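Local coordinates for regulatory protein RecX (Lactobacillus reuteri, PDB 3D5L), which probably modulates the activity of the recombinase RecA, as a member of the RecX family of DNA-repair regulators, at residues A[65-68]-A[69-72]; A[89-92]-A[93-96]; A[107-110]-A[111-114]; A[131-134]-A[135-139]; A[181-184]-A[185-188]. All blocks are in the same frame, centred on the assembly; numbering follows the deposited sequence.

Overall arrangement
The five contacts follow one another along a single elongated, mostly helical chain and fall within its three successive three-helix domains. Contact 1, on helix 48-71, and contact 2, at the start of helix 92-104, belong to the first, their centres about 15 Å apart. Contact 3 opens helix 110-124 and contact 4 lies on helix 129-138, both in the second, with centres about 14 Å apart. Contact 5, on helix 178-191 of the third, has its centre about 48 Å from that of contact 2, across the chain's centre. L68 and L71 pack on L107, linking contacts 1 and 3 across two domains, while A114 and L136 link contacts 3 and 4 within one.

Contact 1 of 5, residues A[65-68]-A[69-72]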
# COMPACT_ATOMS: atom_id res chain seq x y z
N SER A 65 8.41 -5.45 -11.90
CA SER A 65 7.63 -4.89 -13.01
C SER A 65 6.14 -5.02 -12.74
O SER A 65 5.38 -4.07 -12.96
CB SER A 65 7.94 -5.63 -14.32
OG SER A 65 9.30 -5.52 -14.65
N ARG A 66 5.72 -6.19 -12.28
CA ARG A 66 4.31 -6.40 -11.99
C ARG A 66 3.81 -5.50 -10.84
O ARG A 66 2.65 -5.10 -10.84
CB ARG A 66 4.06 -7.87 -11.66
CG ARG A 66 4.37 -8.79 -12.83
CD ARG A 66 3.65 -10.10 -12.68
NE ARG A 66 2.23 -9.88 -12.39
CZ ARG A 66 1.34 -10.86 -12.24
NH1 ARG A 66 1.72 -12.13 -12.36
NH2 ARG A 66 0.08 -10.57 -11.95
N MET A 67 4.67 -5.18 -9.87
CA MET A 67 4.24 -4.28 -8.81
C MET A 67 4.09 -2.89 -9.44
O MET A 67 3.27 -2.09 -8.99
CB MET A 67 5.24 -4.24 -7.64
CG MET A 67 5.28 -5.51 -6.77
SD MET A 67 3.62 -6.09 -6.22
CE MET A 67 3.06 -7.06 -7.67
N LEU A 68 4.87 -2.61 -10.49
CA LEU A 68 4.78 -1.32 -11.18
C LEU A 68 3.43 -1.18 -11.86
O LEU A 68 2.87 -0.09 -11.92
CB LEU A 68 5.89 -1.14 -12.23
CG LEU A 68 7.32 -1.00 -11.70
CD1 LEU A 68 8.24 -0.55 -12.83
CD2 LEU A 68 7.34 -0.00 -10.54
N ASP A 69 2.92 -2.29 -12.40
CA ASP A 69 1.61 -2.29 -13.05
C ASP A 69 0.52 -2.21 -11.97
O ASP A 69 -0.50 -1.57 -12.14
CB ASP A 69 1.39 -3.57 -13.88
CG ASP A 69 2.40 -3.73 -15.01
OD1 ASP A 69 2.75 -2.71 -15.65
OD2 ASP A 69 2.83 -4.88 -15.27
N TYR A 70 0.75 -2.88 -10.84
CA TYR A 70 -0.18 -2.91 -9.73
C TYR A 70 -0.39 -1.51 -9.16
O TYR A 70 -1.51 -1.11 -8.82
CB TYR A 70 0.35 -3.86 -8.64
CG TYR A 70 -0.52 -3.96 -7.41
CD1 TYR A 70 -1.88 -4.29 -7.52
CD2 TYR A 70 -0.00 -3.72 -6.14
CE1 TYR A 70 -2.69 -4.38 -6.40
CE2 TYR A 70 -0.81 -3.81 -5.00
CZ TYR A 70 -2.16 -4.14 -5.14
OH TYR A 70 -2.98 -4.21 -4.05
N LEU A 71 0.70 -0.77 -9.06
CA LEU A 71 0.68 0.58 -8.54
C LEU A 71 0.11 1.58 -9.56
O LEU A 71 -0.27 2.69 -9.19
CB LEU A 71 2.09 1.00 -8.15
CG LEU A 71 2.62 0.43 -6.83
CD1 LEU A 71 4.16 0.28 -6.88
CD2 LEU A 71 2.19 1.38 -5.69
N SER A 72 0.02 1.19 -10.83
CA SER A 72 -0.49 2.12 -11.84
C SER A 72 -2.00 2.31 -11.87
O SER A 72 -2.50 3.21 -12.54
CB SER A 72 0.01 1.73 -13.25
OG SER A 72 -0.72 0.65 -13.82
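M67 and Y70 meet on the buried, apolar side of the last turns of helix 48-71. The M67 side chain bends back on itself, which carries SD to 5.4 Å from the centroid of the Y70 ring in an oblique Met-aromatic contact, while CE lies 4.3 Å from Y70 CB. Y70 has its CG anti to the backbone N (chi1 179°), a setting that swings the ring out from the axis toward helix 78-87, where it packs on I81 and K84 and makes a cation-pi contact with R76. A flexible thioether suits M67, whose side chain touches the Y70 side chain, L85 and L102 at once. The tight packing is against the carbonyls: Y70 CB lies 3.4 Å from R66 O, and L71 lays CD1 3.3 Å from M67 O, an oxygen already bonded to L71 N.

The other side is looser and polar. D69 N bonds to S65 O at 3.1 Å, and the D69 carboxylate lies back along the turn, OD2 3.5 Å from S65 O, two acceptors that do not bond. That OD2 also stays 5.8 Å from R66 NE, too far for a salt bridge. S72 OG donates to D69 O at 2.8 Å, and S72 N reaches the same oxygen from the same face of the carbonyl plane; a short hydroxyl side chain can reach back to a carbonyl three residues earlier. The chemistry thus divides the turn: sulfur, ring and aliphatic carbon face helices 78-87 and 92-104, whereas D69 and S72 keep polar groups on its exposed flank.

Contact 2 of 5, residues A[89-92]-A[93-96]; sequences DTPE and EFVE
T90, the first residue here to touch the helix ahead, comes after D89, whose positive phi makes it the C-prime residue of the Schellman motif that ends helix 78-87. The methyl of T90, CG2, sits at the edge of the F94 ring and 3.7 Å from F94 CB, while its OG1 turns back to bond L85 O; a threonine can serve both neighbours because its branches differ in chemistry. P91 lies over a face of the same ring. Its CB stands 3.9 Å from the ring centroid and 20° off the normal, a CH-pi contact, and CD comes to 3.4 Å from F94 CD2. The rigid proline also presents its carbonyl to F94 N at 2.9 Å, the donor lying well above the carbonyl plane. With an alanine in place of F94, the P91 ring would probably lose the flat surface it rests on and a gap would open toward T56, Q59 and Q60 of helix 48-71. E92 bends at chi2 (53°), which folds OE2 across to V95, 3.3 Å from CG2. Its carbonyl takes a bond from a water that in turn accepts from E96 N at 3.0 Å, so the first turn is completed through solvent. Together these features mark a tight joint between consecutive helices of a three-helix domain: one helix closed by a Schellman motif, the next begun by a proline packed on an aromatic.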
# COMPACT_ATOMS: atom_id res chain seq x y z
N ASP A 89 2.66 -15.47 -5.32
CA ASP A 89 3.70 -16.35 -4.84
C ASP A 89 5.13 -15.94 -5.18
O ASP A 89 5.86 -16.65 -5.88
CB ASP A 89 3.44 -17.78 -5.33
CG ASP A 89 4.28 -18.80 -4.60
OD1 ASP A 89 4.30 -18.79 -3.35
OD2 ASP A 89 4.92 -19.63 -5.29
N THR A 90 5.54 -14.79 -4.68
CA THR A 90 6.89 -14.31 -4.93
C THR A 90 7.82 -14.91 -3.88
O THR A 90 7.46 -15.01 -2.71
CB THR A 90 6.93 -12.77 -4.83
OG1 THR A 90 6.02 -12.21 -5.79
CG2 THR A 90 8.33 -12.25 -5.10
N PRO A 91 9.02 -15.36 -4.30
CA PRO A 91 9.94 -15.93 -3.32
C PRO A 91 10.09 -14.94 -2.16
O PRO A 91 10.21 -13.73 -2.39
CB PRO A 91 11.21 -16.12 -4.13
CG PRO A 91 10.65 -16.54 -5.46
CD PRO A 91 9.53 -15.55 -5.67
N GLU A 92 10.07 -15.45 -0.94
CA GLU A 92 10.16 -14.61 0.25
C GLU A 92 11.44 -13.79 0.37
O GLU A 92 11.48 -12.79 1.09
CB GLU A 92 9.96 -15.47 1.50
CG GLU A 92 9.71 -14.69 2.78
CD GLU A 92 8.56 -13.69 2.64
OE1 GLU A 92 7.43 -14.08 2.25
OE2 GLU A 92 8.80 -12.50 2.96
N GLU A 93 12.49 -14.21 -0.33
CA GLU A 93 13.74 -13.47 -0.27
C GLU A 93 13.67 -12.24 -1.18
O GLU A 93 14.54 -11.38 -1.12
CB GLU A 93 14.93 -14.36 -0.67
CG GLU A 93 14.85 -14.92 -2.08
CD GLU A 93 14.31 -16.34 -2.12
OE1 GLU A 93 13.47 -16.67 -1.26
OE2 GLU A 93 14.72 -17.11 -3.03
N PHE A 94 12.63 -12.15 -2.01
CA PHE A 94 12.47 -11.00 -2.91
C PHE A 94 11.63 -9.88 -2.31
O PHE A 94 11.74 -8.73 -2.74
CB PHE A 94 11.80 -11.39 -4.24
CG PHE A 94 12.54 -12.41 -5.05
CD1 PHE A 94 13.89 -12.65 -4.83
CD2 PHE A 94 11.90 -13.10 -6.07
CE1 PHE A 94 14.58 -13.56 -5.61
CE2 PHE A 94 12.58 -14.01 -6.85
CZ PHE A 94 13.93 -14.24 -6.62
N VAL A 95 10.78 -10.22 -1.35
CA VAL A 95 9.88 -9.26 -0.73
C VAL A 95 10.57 -7.98 -0.23
O VAL A 95 10.32 -6.89 -0.76
CB VAL A 95 9.12 -9.88 0.47
CG1 VAL A 95 8.18 -8.85 1.09
CG2 VAL A 95 8.34 -11.10 0.02
N GLU A 96 11.41 -8.13 0.78
CA GLU A 96 12.12 -7.00 1.37
C GLU A 96 12.92 -6.18 0.35
O GLU A 96 12.91 -4.96 0.40
CB GLU A 96 13.02 -7.49 2.51
CG GLU A 96 13.44 -6.40 3.50
CD GLU A 96 12.25 -5.63 4.10
OE1 GLU A 96 11.33 -6.27 4.67
OE2 GLU A 96 12.25 -4.38 4.00
O HOH W 1 12.43 -10.51 2.39

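Contact 3 of 5, residues A[107-110]-A[111-114]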
# COMPACT_ATOMS: atom_id res chain seq x y z
N LEU A 107 7.66 4.85 -4.70
CA LEU A 107 6.46 4.47 -5.41
C LEU A 107 5.45 4.03 -4.36
O LEU A 107 4.28 3.76 -4.67
CB LEU A 107 6.79 3.36 -6.40
CG LEU A 107 7.80 3.85 -7.45
CD1 LEU A 107 8.18 2.71 -8.39
CD2 LEU A 107 7.19 4.99 -8.23
N ILE A 108 5.91 3.94 -3.12
CA ILE A 108 5.06 3.60 -1.98
C ILE A 108 5.37 4.60 -0.86
O ILE A 108 6.52 5.00 -0.68
CB ILE A 108 5.31 2.16 -1.49
CG1 ILE A 108 6.77 1.95 -1.14
CG2 ILE A 108 4.85 1.17 -2.56
CD1 ILE A 108 7.06 0.54 -0.61
N ASP A 109 4.34 5.01 -0.13
CA ASP A 109 4.52 5.99 0.94
C ASP A 109 3.35 5.89 1.92
O ASP A 109 2.29 6.48 1.68
CB ASP A 109 4.57 7.38 0.32
CG ASP A 109 4.98 8.46 1.30
OD1 ASP A 109 5.12 8.17 2.51
OD2 ASP A 109 5.16 9.62 0.87
N ASP A 110 3.54 5.17 3.02
CA ASP A 110 2.50 4.98 4.02
C ASP A 110 2.09 6.24 4.76
O ASP A 110 0.97 6.35 5.25
CB ASP A 110 2.92 3.91 5.03
CG ASP A 110 2.71 2.49 4.51
OD1 ASP A 110 2.41 2.35 3.31
OD2 ASP A 110 2.85 1.53 5.31
N HIS A 111 2.99 7.20 4.84
CA HIS A 111 2.65 8.42 5.54
C HIS A 111 1.65 9.24 4.71
O HIS A 111 0.71 9.82 5.24
CB HIS A 111 3.92 9.21 5.84
CG HIS A 111 3.70 10.42 6.69
ND1 HIS A 111 3.23 11.60 6.18
CD2 HIS A 111 3.87 10.62 8.02
CE1 HIS A 111 3.11 12.49 7.15
NE2 HIS A 111 3.50 11.91 8.28
N ALA A 112 1.85 9.25 3.39
CA ALA A 112 0.98 10.00 2.48
C ALA A 112 -0.34 9.25 2.33
O ALA A 112 -1.40 9.84 2.13
CB ALA A 112 1.65 10.15 1.13
N TYR A 113 -0.26 7.94 2.43
CA TYR A 113 -1.45 7.14 2.33
C TYR A 113 -2.38 7.41 3.52
O TYR A 113 -3.57 7.67 3.34
CB TYR A 113 -1.08 5.66 2.30
CG TYR A 113 -2.29 4.78 2.12
CD1 TYR A 113 -2.64 4.28 0.86
CD2 TYR A 113 -3.12 4.48 3.21
CE1 TYR A 113 -3.79 3.51 0.69
CE2 TYR A 113 -4.27 3.72 3.05
CZ TYR A 113 -4.60 3.24 1.79
OH TYR A 113 -5.75 2.50 1.65
N ALA A 114 -1.85 7.35 4.74
CA ALA A 114 -2.67 7.55 5.93
C ALA A 114 -3.37 8.90 5.91
O ALA A 114 -4.55 9.01 6.27
CB ALA A 114 -1.82 7.41 7.20
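D109 O is gripped by two amides of the first turn of helix 110-124: Y113 N at 3.0 Å, lying in the carbonyl plane, and A112 N at 3.3 Å in a weak bond. The same residue occupies the N-cap position. With CG anti to the backbone N (chi1 -170°), its carboxylate reaches forward to the H111 amide, and OD1 accepts a weak bond from H111 N at 3.3 Å. The other oxygen, OD2, leans on the A112 methyl, 3.6 Å from CB. Aspartate suits this position because its short arm brings an acceptor to an amide that has no preceding turn to bond to, and its negative charge probably interacts favourably with the positive end of the helix dipole. A112, having only a methyl, lets the carboxylate lie close against it.

D110 carries the pattern on, its carbonyl accepting from A114 N at 3.0 Å from above the carbonyl plane. Its own carboxylate turns away from the turn to accept from E78 N, at the beginning of helix 78-87. H111 likewise looks outward, its NE2 bonded to D148 OD2 of helix 143-149, while the Y113 ring extends to M75 and T77. With L107 and I108 packing back on L71 of helix 48-71, this helix start borders the first three-helix domain, and A114 touches I141, in a loop, and A149 of helix 143-149.

Contact 4 of 5, residues A[131-134]-A[135-139]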
# COMPACT_ATOMS: atom_id res chain seq x y z
N ILE A 131 -11.57 4.74 15.71
CA ILE A 131 -11.78 3.75 14.66
C ILE A 131 -10.82 3.96 13.48
O ILE A 131 -10.36 2.98 12.87
CB ILE A 131 -13.26 3.77 14.17
CG1 ILE A 131 -14.03 2.61 14.81
CG2 ILE A 131 -13.34 3.67 12.65
CD1 ILE A 131 -13.89 2.53 16.32
N ILE A 132 -10.51 5.22 13.18
CA ILE A 132 -9.59 5.54 12.09
C ILE A 132 -8.24 4.95 12.48
O ILE A 132 -7.60 4.27 11.68
CB ILE A 132 -9.41 7.06 11.90
CG1 ILE A 132 -10.75 7.75 11.69
CG2 ILE A 132 -8.52 7.32 10.70
CD1 ILE A 132 -11.29 7.62 10.29
N ARG A 133 -7.83 5.20 13.72
CA ARG A 133 -6.57 4.72 14.26
C ARG A 133 -6.50 3.19 14.21
O ARG A 133 -5.47 2.60 13.86
CB ARG A 133 -6.40 5.18 15.72
CG ARG A 133 -5.01 4.91 16.31
CD ARG A 133 -4.92 5.34 17.79
NE ARG A 133 -5.27 6.74 17.99
CZ ARG A 133 -6.30 7.15 18.73
NH1 ARG A 133 -7.07 6.25 19.36
NH2 ARG A 133 -6.57 8.45 18.85
N GLN A 134 -7.61 2.55 14.55
CA GLN A 134 -7.69 1.11 14.54
C GLN A 134 -7.57 0.58 13.11
O GLN A 134 -6.91 -0.43 12.88
CB GLN A 134 -9.01 0.66 15.16
CG GLN A 134 -9.24 -0.83 15.11
CD GLN A 134 -10.48 -1.26 15.89
OE1 GLN A 134 -11.59 -0.79 15.62
NE2 GLN A 134 -10.29 -2.15 16.86
N HIS A 135 -8.19 1.26 12.16
CA HIS A 135 -8.14 0.82 10.77
C HIS A 135 -6.74 0.97 10.17
O HIS A 135 -6.30 0.10 9.42
CB HIS A 135 -9.13 1.62 9.92
CG HIS A 135 -9.26 1.12 8.52
ND1 HIS A 135 -10.17 0.15 8.16
CD2 HIS A 135 -8.56 1.42 7.40
CE1 HIS A 135 -10.04 -0.12 6.87
NE2 HIS A 135 -9.06 0.63 6.39
N LEU A 136 -6.06 2.06 10.49
CA LEU A 136 -4.71 2.28 9.96
C LEU A 136 -3.68 1.35 10.61
O LEU A 136 -2.69 1.00 9.98
CB LEU A 136 -4.32 3.75 10.11
CG LEU A 136 -5.16 4.66 9.20
CD1 LEU A 136 -4.93 6.13 9.56
CD2 LEU A 136 -4.80 4.39 7.73
N ARG A 137 -3.91 0.97 11.86
CA ARG A 137 -3.01 0.04 12.54
C ARG A 137 -3.09 -1.28 11.78
O ARG A 137 -2.08 -1.94 11.55
CB ARG A 137 -3.42 -0.18 14.00
CG ARG A 137 -2.87 0.83 15.00
CD ARG A 137 -3.57 0.69 16.36
NE ARG A 137 -2.92 1.49 17.40
CZ ARG A 137 -3.45 1.77 18.59
NH1 ARG A 137 -4.66 1.33 18.91
NH2 ARG A 137 -2.76 2.49 19.47
N GLN A 138 -4.30 -1.65 11.36
CA GLN A 138 -4.51 -2.90 10.62
C GLN A 138 -3.91 -2.85 9.21
O GLN A 138 -3.62 -3.89 8.63
CB GLN A 138 -6.01 -3.22 10.51
CG GLN A 138 -6.71 -3.54 11.83
CD GLN A 138 -8.18 -3.95 11.64
OE1 GLN A 138 -8.48 -4.97 11.00
NE2 GLN A 138 -9.10 -3.15 12.19
N LYS A 139 -3.73 -1.65 8.68
CA LYS A 139 -3.14 -1.46 7.35
C LYS A 139 -1.62 -1.46 7.44
O LYS A 139 -0.92 -1.20 6.45
CB LYS A 139 -3.62 -0.14 6.73
CG LYS A 139 -5.08 -0.12 6.32
CD LYS A 139 -5.32 -0.99 5.09
CE LYS A 139 -6.79 -0.91 4.65
NZ LYS A 139 -7.06 -1.56 3.33
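Four successive i to i+4 backbone bonds, from H135 N to I131 O through Q138 N to Q134 O, keep 131-138 a regular helix, so the side chains of I132 and L136, R133 and R137, Q134 and Q138 run side by side. R133 is extended as far as CD, which sets that methylene over the centre of the R137 guanidinium, 3.9 Å above its plane; it then bends at chi3 (-56°), and the two guanidinium planes end up 60° apart. R133 NE remains 5.2 Å from R137 NH2, and the like charges are probably eased by E143, which forms a salt bridge with R137 NE. Long arginines suit this border because their methylenes pack while the end group can reach a polar partner, as R137 does E143. An alanine at R133 would probably strip the methylene from that face of the R137 guanidinium, with less to fix its rotation beyond the salt bridge to E143. On another face I132 CG2 meets L136 CD1 at 4.0 Å. On the exposed flank Q138 NE2 lies 3.7 Å from Q134 CG. I132 and L136 press on Y117 of helix 110-124, H135 sets its ring nearly parallel to the Y117 ring, and R133 and R137 border I146 of helix 143-149.

Contact 5 of 5, residues A[181-184]-A[185-188]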
# COMPACT_ATOMS: atom_id res chain seq x y z
N ARG A 181 -32.31 6.03 25.27
CA ARG A 181 -32.06 6.66 23.98
C ARG A 181 -30.75 7.42 23.97
O ARG A 181 -29.94 7.25 23.07
CB ARG A 181 -33.21 7.60 23.63
CG ARG A 181 -33.22 8.06 22.20
CD ARG A 181 -34.35 9.05 22.01
NE ARG A 181 -34.45 9.50 20.64
CZ ARG A 181 -35.32 10.42 20.23
NH1 ARG A 181 -36.16 10.97 21.10
NH2 ARG A 181 -35.35 10.78 18.95
N GLU A 182 -30.55 8.24 25.00
CA GLU A 182 -29.33 9.02 25.12
C GLU A 182 -28.10 8.11 25.26
O GLU A 182 -27.13 8.27 24.52
CB GLU A 182 -29.41 9.97 26.32
CG GLU A 182 -30.80 10.55 26.62
CD GLU A 182 -31.35 11.48 25.54
OE1 GLU A 182 -30.65 12.44 25.16
OE2 GLU A 182 -32.50 11.24 25.07
N GLN A 183 -28.15 7.16 26.19
CA GLN A 183 -27.02 6.26 26.40
C GLN A 183 -26.60 5.57 25.10
O GLN A 183 -25.41 5.45 24.81
CB GLN A 183 -27.36 5.18 27.44
CG GLN A 183 -27.80 5.70 28.80
CD GLN A 183 -27.94 4.58 29.82
OE1 GLN A 183 -27.05 4.38 30.66
NE2 GLN A 183 -29.04 3.84 29.75
N LYS A 184 -27.58 5.11 24.34
CA LYS A 184 -27.34 4.44 23.07
C LYS A 184 -26.55 5.35 22.12
O LYS A 184 -25.72 4.89 21.34
CB LYS A 184 -28.68 4.06 22.43
CG LYS A 184 -28.59 3.00 21.36
CD LYS A 184 -28.16 1.67 21.96
CE LYS A 184 -27.91 0.63 20.88
NZ LYS A 184 -27.54 -0.68 21.48
N VAL A 185 -26.83 6.65 22.19
CA VAL A 185 -26.14 7.62 21.35
C VAL A 185 -24.72 7.86 21.88
O VAL A 185 -23.79 8.00 21.10
CB VAL A 185 -26.91 8.97 21.32
CG1 VAL A 185 -26.10 9.99 20.56
CG2 VAL A 185 -28.29 8.78 20.67
N GLN A 186 -24.57 7.92 23.20
CA GLN A 186 -23.26 8.12 23.83
C GLN A 186 -22.37 6.95 23.46
O GLN A 186 -21.26 7.12 22.99
CB GLN A 186 -23.36 8.15 25.35
CG GLN A 186 -24.23 9.23 25.96
CD GLN A 186 -24.19 9.18 27.48
OE1 GLN A 186 -23.19 9.56 28.10
NE2 GLN A 186 -25.27 8.69 28.08
N GLN A 187 -22.88 5.75 23.71
CA GLN A 187 -22.14 4.53 23.41
C GLN A 187 -21.84 4.42 21.92
O GLN A 187 -20.74 4.01 21.53
CB GLN A 187 -22.93 3.32 23.90
CG GLN A 187 -22.89 3.15 25.42
CD GLN A 187 -23.90 2.12 25.95
OE1 GLN A 187 -24.01 1.01 25.43
NE2 GLN A 187 -24.64 2.51 26.98
N GLY A 188 -22.80 4.79 21.08
CA GLY A 188 -22.60 4.72 19.65
C GLY A 188 -21.42 5.59 19.21
O GLY A 188 -20.60 5.18 18.40
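V185 meets R181 and E182 across one turn of helix 178-191, in the third of the three-helix domains. The main-chain bonds come first. Q186 N to E182 O measures 2.9 Å, and Q187 N to Q183 O is almost straight, with an N-H...O angle of 177° at 2.8 Å. V185 N is shared between R181 O, at 3.3 Å, and, weakly, E182 O.

V185 also makes the van der Waals contacts. Its CG1 is anti to the backbone N (chi1 174°), which leaves CG2 beside that nitrogen, lying 3.3 Å from R181 O. A compact beta-branched residue suits this buried face, where V185 packs its apolar side chain on A166, L169 and F170 of helix 155-172.

Among the polar side chains, Q183 and Q186 pass each other at a slant, their amide planes 38° apart; Q186 NE2 settles 3.4 Å from Q183 CA. On the exposed flank, which K184 shares, Q187 NE2 comes near Q183 CB. Glutamines fit here because their methylenes can lie along the helix while the amide can reach solvent or a polar partner. R181 extends fully to bond F170 O through NH2, and E182 and Q186, both partly exposed, touch Y199 of helix 196-202. At the end of the turn G188, without a side chain, donates its N to K184 O at 2.9 Å, from above the carbonyl plane.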